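PDB 3NL9: putative NTP pyrophosphohydrolase from Exiguobacterium sibiricum 255-15, which probably hydrolyses nucleoside triphosphates to the monophosphate and pyrophosphate, as an all-helical member of the MazG-type pyrophosphohydrolases. Local coordinates for residues A[13-17]-A[18-22]; A[83-86]-A[87-91]; A[160-163]-A[164-167]. All coordinates share one frame; numbering follows the deposited sequence.

Overall arrangement
The three contacts are local and follow one another along the chain: contact 1 ends helix 7-17, contact 2 starts helix 87-112 and contact 3 lies within helix 156-170. Contact 2 is the surface one, its centre about 24 Å from the centre of the chain; contacts 1 and 3 are partly buried. Contacts 2 and 3 stand on opposite sides of that centre, their own centres about 43 Å apart. Chemistry follows position. A Schellman motif flanked by packed rings closes the helix in contact 1, a threonine cap and a glutamate open one in contact 2, and a buried carboxylate pairs with arginine and glutamine in contact 3. All three touch the second subunit.

Contact 1: residues A[13-17]-A[18-22]; sequences QFHQT and FHHPG. With EDO (1,2-ethanediol), chain B.
Phe14 and Phe18, four residues apart, bring their rings together where helix 7-17 ends. CE1 of Phe14 lies 3.5 Å from CD2 of Phe18, over the face of the Phe18 ring; the planes are 29° apart but slid so far that overlap is slight. The Phe14 side chain leaves the helix with CG opposite its backbone N (chi1 179°), which lays the ring against Phe18 and also His20, whose NE2 comes within 3.7 Å of Phe14 CE2. The Thr17 and Phe18 side chains lie side by side, pointing the same way, with Thr17 CG2 against Phe18 CE2.

His15 and His20 form an edge-to-face pair, with the edge of His20 toward the face of His15. The same two residues make a CH-pi contact: CB of His20 sits over one face of the His15 ring, 3.7 Å from its centroid.

Hydrogen bonding fixes the rotation of the His15 ring. ND1 donates to Pro21 O at 2.7 Å, nearly straight (169°) and close to the ring plane, while NE2 shares a 2.8 Å hydrogen bond with O2 of a 1,2-ethanediol that also bonds Arg37. Both nitrogens of this buried ring are thereby engaged. In the backbone, His20 N donates to His15 O at 2.8 Å, and a weak bond joins His19 N to Gln16 O.

Around the cluster, Phe18 packs on Lys130, Leu131, Pro137 and Val146, Phe14 reaches Asn127 of helix 117-128, and His15 meets Glu111 of the second subunit. The two backbone bonds, the weak one lying within the span of the other, define with His19 at positive phi as the C-prime residue a Schellman motif ending the helix, here flanked by an aromatic cluster of Phe14, His15, Phe18 and His20.

Contact 2: residues A[83-86]-A[87-91]; sequences YPVT and EVERL. With EDO (1,2-ethanediol), chain C.
Thr86 and Glu89 supply the capping bond that opens helix 87-112: Glu89 N donates to Thr86 OG1 at 3.0 Å, with an angle of 166°. The Thr86 hydroxyl sits between its own backbone N and carbonyl carbon (chi1 72°), where it can face the first turn. One residue on, Arg90 N donates to Thr86 O at 3.1 Å.

The Glu89 carboxylate reaches back to the preceding loop. Its OE1 accepts from Val85 N at 2.8 Å, the donor standing 44° out of the carboxylate plane, and takes a second bond from a water that also donates to Tyr83 O. An alanine in place of this glutamate is likely to leave Val85 N without its acceptor and the water without its second anchor, so that the loop is less firmly tied to the helix.

The side chains of Pro84 and Glu89 also touch, CB of Pro84 lying 3.7 Å from CB of Glu89. At the start of the loop, Tyr83 stacks on His51 of the second subunit; in the first helical turn Glu87 OE2 accepts from a 1,2-ethanediol. Thr86 thus acts as a helix N-cap, accepting from the N-H three residues ahead, and the Glu89 carboxylate bonds back to the loop at Val85 N.

Contact 3: residues A[160-163]-A[164-167]; sequences EAEV and VRQM
Glu162 starts with CG opposite its backbone N (chi1 176°) and bends at chi2 (47°), which swings its carboxylate along the helix toward Arg165 and Gln166. Arg165 leaves its own backbone in the same sense and bends at chi3, bringing its guanidinium beside the carboxylate, the two side chains running the same way with their planes 38° apart.

The salt bridge is side-on and two-pronged. Arg165 NE donates to Glu162 OE1 at 2.9 Å, with the oxygen in the guanidinium plane. NH2 donates to Glu162 OE2, also at 2.9 Å, and uses the syn lone pair of that oxygen, although the bond is less straight and the oxygen is tilted from the guanidinium plane.

Gln166 reaches the same oxygen from another direction. Its NE2 donates to Glu162 OE2 at 3.0 Å, on the anti lone pair, and the oxygen lies close to the amide plane. OE2 is therefore held by two donors, one on each lone pair, and the carboxylate has little freedom to turn. Three N-H groups directed at a buried acid would probably favour its ionised form. Second partners steady the donors in turn: Arg165 NH1 makes a salt bridge to Glu169, and Gln166 OE1 accepts from Glu115 N.

The backbone keeps regular helical bonds, such as Gln166 N to Glu162 O at 3.0 Å and Met167 N to Val163 O at 2.9 Å. Met167 is a selenomethionine, its SE 4.4 Å from Val163 CG1.

Glu162 packs on Pro118, Leu119 and Ile122, and Val163 also meets Leu119, placing this face of helix 156-170 against helix 117-128. From the second subunit, Leu91 on helix 87-112 packs on Val163, and Pro26 in a loop touches Gln166 and Met167.

Contact 1: residues A[13-17]-A[18-22]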
loop_
_atom_site.group_PDB
_atom_site.type_symbol
_atom_site.label_atom_id
_atom_site.label_comp_id
_atom_site.label_asym_id
_atom_site.label_seq_id
_atom_site.Cartn_x
_atom_site.Cartn_y
_atom_site.Cartn_z
ATOM N N GLN A 13 -17.290 -3.406 -0.996
ATOM C CA GLN A 13 -18.348 -3.978 -0.162
ATOM C C GLN A 13 -18.269 -3.495 1.322
ATOM O O GLN A 13 -19.261 -3.096 1.912
ATOM C CB GLN A 13 -18.164 -5.492 -0.187
ATOM C CG GLN A 13 -19.013 -6.217 0.811
ATOM C CD GLN A 13 -20.349 -6.389 0.290
ATOM O OE1 GLN A 13 -20.566 -7.276 -0.554
ATOM N NE2 GLN A 13 -21.285 -5.513 0.717
ATOM N N PHE A 14 -17.079 -3.574 1.909
ATOM C CA PHE A 14 -16.855 -3.081 3.273
ATOM C C PHE A 14 -17.284 -1.606 3.365
ATOM O O PHE A 14 -18.040 -1.225 4.264
ATOM C CB PHE A 14 -15.388 -3.275 3.687
ATOM C CG PHE A 14 -15.073 -2.755 5.102
ATOM C CD1 PHE A 14 -15.579 -3.401 6.220
ATOM C CD2 PHE A 14 -14.349 -1.597 5.282
ATOM C CE1 PHE A 14 -15.313 -2.921 7.510
ATOM C CE2 PHE A 14 -14.100 -1.105 6.555
ATOM C CZ PHE A 14 -14.572 -1.768 7.660
ATOM N N HIS A 15 -16.853 -0.788 2.398
ATOM C CA HIS A 15 -17.257 0.625 2.394
ATOM C C HIS A 15 -18.761 0.878 2.374
ATOM O O HIS A 15 -19.245 1.721 3.162
ATOM C CB HIS A 15 -16.565 1.426 1.270
ATOM C CG HIS A 15 -15.142 1.813 1.580
ATOM N ND1 HIS A 15 -14.658 3.085 1.358
ATOM C CD2 HIS A 15 -14.097 1.091 2.061
ATOM C CE1 HIS A 15 -13.382 3.136 1.700
ATOM N NE2 HIS A 15 -13.016 1.940 2.131
ATOM N N GLN A 16 -19.492 0.164 1.514
ATOM C CA GLN A 16 -20.970 0.298 1.444
ATOM C C GLN A 16 -21.546 -0.152 2.779
ATOM O O GLN A 16 -22.301 0.574 3.391
ATOM C CB GLN A 16 -21.608 -0.545 0.314
ATOM C CG GLN A 16 -21.254 -0.089 -1.135
ATOM C CD GLN A 16 -21.879 -0.970 -2.250
ATOM O OE1 GLN A 16 -23.100 -0.997 -2.431
ATOM N NE2 GLN A 16 -21.026 -1.681 -2.997
ATOM N N THR A 17 -21.122 -1.321 3.264
ATOM C CA THR A 17 -21.764 -1.928 4.440
ATOM C C THR A 17 -21.621 -1.009 5.707
ATOM O O THR A 17 -22.599 -0.796 6.442
ATOM C CB THR A 17 -21.238 -3.377 4.663
ATOM O OG1 THR A 17 -21.689 -4.230 3.583
ATOM C CG2 THR A 17 -21.725 -3.973 5.984
ATOM N N PHE A 18 -20.447 -0.389 5.859
ATOM C CA PHE A 18 -20.067 0.362 7.057
ATOM C C PHE A 18 -20.055 1.876 6.844
ATOM O O PHE A 18 -19.519 2.636 7.677
ATOM C CB PHE A 18 -18.701 -0.182 7.550
ATOM C CG PHE A 18 -18.839 -1.541 8.162
ATOM C CD1 PHE A 18 -19.141 -1.686 9.516
ATOM C CD2 PHE A 18 -18.774 -2.677 7.381
ATOM C CE1 PHE A 18 -19.364 -2.953 10.054
ATOM C CE2 PHE A 18 -19.007 -3.943 7.928
ATOM C CZ PHE A 18 -19.280 -4.085 9.248
ATOM N N HIS A 19 -20.675 2.292 5.733
ATOM C CA HIS A 19 -20.899 3.699 5.401
ATOM C C HIS A 19 -19.594 4.495 5.292
ATOM O O HIS A 19 -19.510 5.599 5.811
ATOM C CB HIS A 19 -21.824 4.399 6.421
ATOM C CG HIS A 19 -23.135 3.707 6.663
ATOM N ND1 HIS A 19 -24.004 4.103 7.659
ATOM C CD2 HIS A 19 -23.727 2.652 6.046
ATOM C CE1 HIS A 19 -25.074 3.326 7.643
ATOM N NE2 HIS A 19 -24.925 2.430 6.681
ATOM N N HIS A 20 -18.566 3.940 4.655
ATOM C CA HIS A 20 -17.410 4.749 4.257
ATOM C C HIS A 20 -17.652 5.273 2.847
ATOM O O HIS A 20 -18.514 4.747 2.123
ATOM C CB HIS A 20 -16.096 3.950 4.344
ATOM C CG HIS A 20 -15.830 3.390 5.703
ATOM N ND1 HIS A 20 -15.359 4.154 6.745
ATOM C CD2 HIS A 20 -15.970 2.135 6.194
ATOM C CE1 HIS A 20 -15.227 3.399 7.822
ATOM N NE2 HIS A 20 -15.579 2.166 7.512
ATOM N N PRO A 21 -16.930 6.345 2.469
ATOM C CA PRO A 21 -17.102 6.931 1.149
ATOM C C PRO A 21 -16.787 5.970 0.033
ATOM O O PRO A 21 -15.872 5.131 0.153
ATOM C CB PRO A 21 -16.104 8.118 1.142
ATOM C CG PRO A 21 -15.919 8.471 2.591
ATOM C CD PRO A 21 -16.033 7.164 3.329
ATOM N N GLY A 22 -17.540 6.100 -1.049
ATOM C CA GLY A 22 -17.267 5.382 -2.271
ATOM C C GLY A 22 -17.818 6.161 -3.457
ATOM O O GLY A 22 -18.935 6.636 -3.407
HETATM C C1 EDO B . -11.694 2.133 5.600
HETATM O O1 EDO B . -11.085 3.441 5.534
HETATM C C2 EDO B . -10.838 1.134 4.807
HETATM O O2 EDO B . -10.603 1.565 3.451
#

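Contact 2: residues A[83-86]-A[87-91]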
loop_
_atom_site.group_PDB
_atom_site.type_symbol
_atom_site.label_atom_id
_atom_site.label_comp_id
_atom_site.label_asym_id
_atom_site.label_seq_id
_atom_site.Cartn_x
_atom_site.Cartn_y
_atom_site.Cartn_z
ATOM N N TYR A 83 2.012 21.579 -9.958
ATOM C CA TYR A 83 0.855 20.919 -9.333
ATOM C C TYR A 83 -0.202 20.687 -10.409
ATOM O O TYR A 83 -0.235 21.400 -11.396
ATOM C CB TYR A 83 0.289 21.753 -8.140
ATOM C CG TYR A 83 1.278 21.847 -7.013
ATOM C CD1 TYR A 83 1.356 20.850 -6.053
ATOM C CD2 TYR A 83 2.175 22.907 -6.942
ATOM C CE1 TYR A 83 2.307 20.905 -5.045
ATOM C CE2 TYR A 83 3.132 22.979 -5.938
ATOM C CZ TYR A 83 3.190 21.961 -4.988
ATOM O OH TYR A 83 4.137 22.012 -3.999
ATOM N N PRO A 84 -1.054 19.666 -10.241
ATOM C CA PRO A 84 -2.189 19.540 -11.142
ATOM C C PRO A 84 -3.023 20.825 -11.222
ATOM O O PRO A 84 -3.178 21.522 -10.223
ATOM C CB PRO A 84 -3.027 18.430 -10.496
ATOM C CG PRO A 84 -2.105 17.697 -9.656
ATOM C CD PRO A 84 -1.069 18.648 -9.184
ATOM N N VAL A 85 -3.554 21.123 -12.409
ATOM C CA VAL A 85 -4.387 22.312 -12.629
ATOM C C VAL A 85 -5.854 21.974 -12.942
ATOM O O VAL A 85 -6.679 22.881 -13.061
ATOM C CB VAL A 85 -3.798 23.209 -13.736
ATOM C CG1 VAL A 85 -2.451 23.794 -13.273
ATOM C CG2 VAL A 85 -3.651 22.436 -15.073
ATOM N N THR A 86 -6.186 20.686 -13.084
ATOM C CA THR A 86 -7.586 20.257 -13.218
ATOM C C THR A 86 -7.919 19.081 -12.272
ATOM O O THR A 86 -7.035 18.372 -11.786
ATOM C CB THR A 86 -7.929 19.820 -14.681
ATOM O OG1 THR A 86 -7.298 18.563 -14.975
ATOM C CG2 THR A 86 -7.492 20.885 -15.721
ATOM N N GLU A 87 -9.207 18.842 -12.069
ATOM C CA GLU A 87 -9.656 17.716 -11.253
ATOM C C GLU A 87 -9.290 16.375 -11.914
ATOM O O GLU A 87 -8.864 15.433 -11.256
ATOM C CB GLU A 87 -11.156 17.843 -11.027
ATOM C CG GLU A 87 -11.697 17.014 -9.890
ATOM C CD GLU A 87 -13.196 17.245 -9.669
ATOM O OE1 GLU A 87 -13.651 18.406 -9.841
ATOM O OE2 GLU A 87 -13.909 16.262 -9.327
ATOM N N VAL A 88 -9.377 16.317 -13.240
ATOM C CA VAL A 88 -8.967 15.113 -13.926
ATOM C C VAL A 88 -7.491 14.854 -13.691
ATOM O O VAL A 88 -7.134 13.731 -13.400
ATOM C CB VAL A 88 -9.258 15.157 -15.429
ATOM C CG1 VAL A 88 -8.555 13.978 -16.108
ATOM C CG2 VAL A 88 -10.757 15.095 -15.645
ATOM N N GLU A 89 -6.652 15.891 -13.791
ATOM C CA GLU A 89 -5.221 15.751 -13.459
ATOM C C GLU A 89 -4.966 15.211 -12.061
ATOM O O GLU A 89 -4.098 14.336 -11.870
ATOM C CB GLU A 89 -4.463 17.071 -13.650
ATOM C CG GLU A 89 -4.345 17.476 -15.100
ATOM C CD GLU A 89 -3.444 18.671 -15.346
ATOM O OE1 GLU A 89 -2.844 19.215 -14.394
ATOM O OE2 GLU A 89 -3.329 19.046 -16.526
ATOM N N ARG A 90 -5.698 15.715 -11.078
ATOM C CA ARG A 90 -5.560 15.196 -9.719
ATOM C C ARG A 90 -5.947 13.709 -9.638
ATOM O O ARG A 90 -5.264 12.928 -8.975
ATOM C CB ARG A 90 -6.360 16.062 -8.721
ATOM C CG ARG A 90 -5.909 17.535 -8.730
ATOM C CD ARG A 90 -6.481 18.424 -7.603
ATOM N NE ARG A 90 -7.939 18.543 -7.613
ATOM C CZ ARG A 90 -8.631 19.452 -8.299
ATOM N NH1 ARG A 90 -8.013 20.346 -9.065
ATOM N NH2 ARG A 90 -9.961 19.452 -8.226
ATOM N N LEU A 91 -7.028 13.308 -10.314
ATOM C CA LEU A 91 -7.462 11.888 -10.296
ATOM C C LEU A 91 -6.414 10.983 -10.936
ATOM O O LEU A 91 -6.066 9.910 -10.422
ATOM C CB LEU A 91 -8.813 11.735 -11.032
ATOM C CG LEU A 91 -9.443 10.344 -11.165
ATOM C CD1 LEU A 91 -9.763 9.739 -9.767
ATOM C CD2 LEU A 91 -10.682 10.413 -12.065
HETATM C C1 EDO C . -12.195 13.935 -11.916
HETATM O O1 EDO C . -12.705 13.902 -10.578
HETATM C C2 EDO C . -13.280 13.536 -12.918
HETATM O O2 EDO C . -14.524 14.163 -12.578
HETATM O O HOH W 1 -0.095 20.577 -13.808
#

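Contact 3: residues A[160-163]-A[164-167]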
loop_
_atom_site.group_PDB
_atom_site.type_symbol
_atom_site.label_atom_id
_atom_site.label_comp_id
_atom_site.label_asym_id
_atom_site.label_seq_id
_atom_site.Cartn_x
_atom_site.Cartn_y
_atom_site.Cartn_z
ATOM N N GLU A 160 -2.028 -15.153 12.127
ATOM C CA GLU A 160 -0.827 -15.875 12.559
ATOM C C GLU A 160 -0.864 -17.363 12.177
ATOM O O GLU A 160 0.157 -17.938 11.722
ATOM C CB GLU A 160 -0.607 -15.738 14.077
ATOM C CG GLU A 160 0.621 -16.524 14.626
ATOM C CD GLU A 160 0.842 -16.333 16.135
ATOM O OE1 GLU A 160 0.527 -15.244 16.677
ATOM O OE2 GLU A 160 1.338 -17.269 16.773
ATOM N N ALA A 161 -2.011 -18.006 12.396
ATOM C CA ALA A 161 -2.164 -19.409 12.015
ATOM C C ALA A 161 -1.982 -19.602 10.505
ATOM O O ALA A 161 -1.469 -20.629 10.057
ATOM C CB ALA A 161 -3.564 -19.947 12.468
ATOM N N GLU A 162 -2.419 -18.617 9.731
ATOM C CA GLU A 162 -2.270 -18.632 8.259
ATOM C C GLU A 162 -0.794 -18.527 7.831
ATOM O O GLU A 162 -0.355 -19.213 6.886
ATOM C CB GLU A 162 -3.116 -17.502 7.638
ATOM C CG GLU A 162 -3.016 -17.308 6.093
ATOM C CD GLU A 162 -3.145 -18.605 5.288
ATOM O OE1 GLU A 162 -3.961 -19.501 5.651
ATOM O OE2 GLU A 162 -2.441 -18.719 4.253
ATOM N N VAL A 163 -0.041 -17.686 8.529
ATOM C CA VAL A 163 1.392 -17.588 8.308
ATOM C C VAL A 163 2.041 -18.954 8.568
ATOM O O VAL A 163 2.757 -19.433 7.704
ATOM C CB VAL A 163 2.057 -16.447 9.122
ATOM C CG1 VAL A 163 3.564 -16.449 8.932
ATOM C CG2 VAL A 163 1.512 -15.080 8.693
ATOM N N VAL A 164 1.766 -19.574 9.724
ATOM C CA VAL A 164 2.284 -20.937 10.059
ATOM C C VAL A 164 1.873 -21.975 9.004
ATOM O O VAL A 164 2.677 -22.806 8.597
ATOM C CB VAL A 164 1.834 -21.404 11.473
ATOM C CG1 VAL A 164 2.313 -22.856 11.781
ATOM C CG2 VAL A 164 2.358 -20.448 12.542
ATOM N N ARG A 165 0.621 -21.918 8.543
ATOM C CA ARG A 165 0.159 -22.813 7.483
ATOM C C ARG A 165 1.011 -22.670 6.200
ATOM O O ARG A 165 1.435 -23.660 5.612
ATOM C CB ARG A 165 -1.321 -22.558 7.151
ATOM C CG ARG A 165 -1.906 -23.563 6.148
ATOM C CD ARG A 165 -3.228 -23.099 5.549
ATOM N NE ARG A 165 -3.054 -21.997 4.591
ATOM C CZ ARG A 165 -2.540 -22.129 3.368
ATOM N NH1 ARG A 165 -2.126 -23.322 2.921
ATOM N NH2 ARG A 165 -2.434 -21.055 2.584
ATOM N N GLN A 166 1.233 -21.438 5.762
ATOM C CA GLN A 166 2.110 -21.186 4.609
ATOM C C GLN A 166 3.553 -21.656 4.824
ATOM O O GLN A 166 4.146 -22.266 3.916
ATOM C CB GLN A 166 2.110 -19.721 4.219
ATOM C CG GLN A 166 0.781 -19.257 3.679
ATOM C CD GLN A 166 0.877 -17.902 3.012
ATOM O OE1 GLN A 166 1.909 -17.553 2.450
ATOM N NE2 GLN A 166 -0.204 -17.141 3.069
HETATM N N MSE A 167 4.084 -21.435 6.024
HETATM C CA MSE A 167 5.410 -21.947 6.364
HETATM C C MSE A 167 5.433 -23.458 6.209
HETATM O O MSE A 167 6.383 -24.017 5.630
HETATM C CB MSE A 167 5.819 -21.589 7.801
HETATM C CG MSE A 167 6.058 -20.089 8.052
HETATM SE SE MSE A 167 6.337 -19.654 9.937
HETATM C CE MSE A 167 7.995 -20.642 10.293
#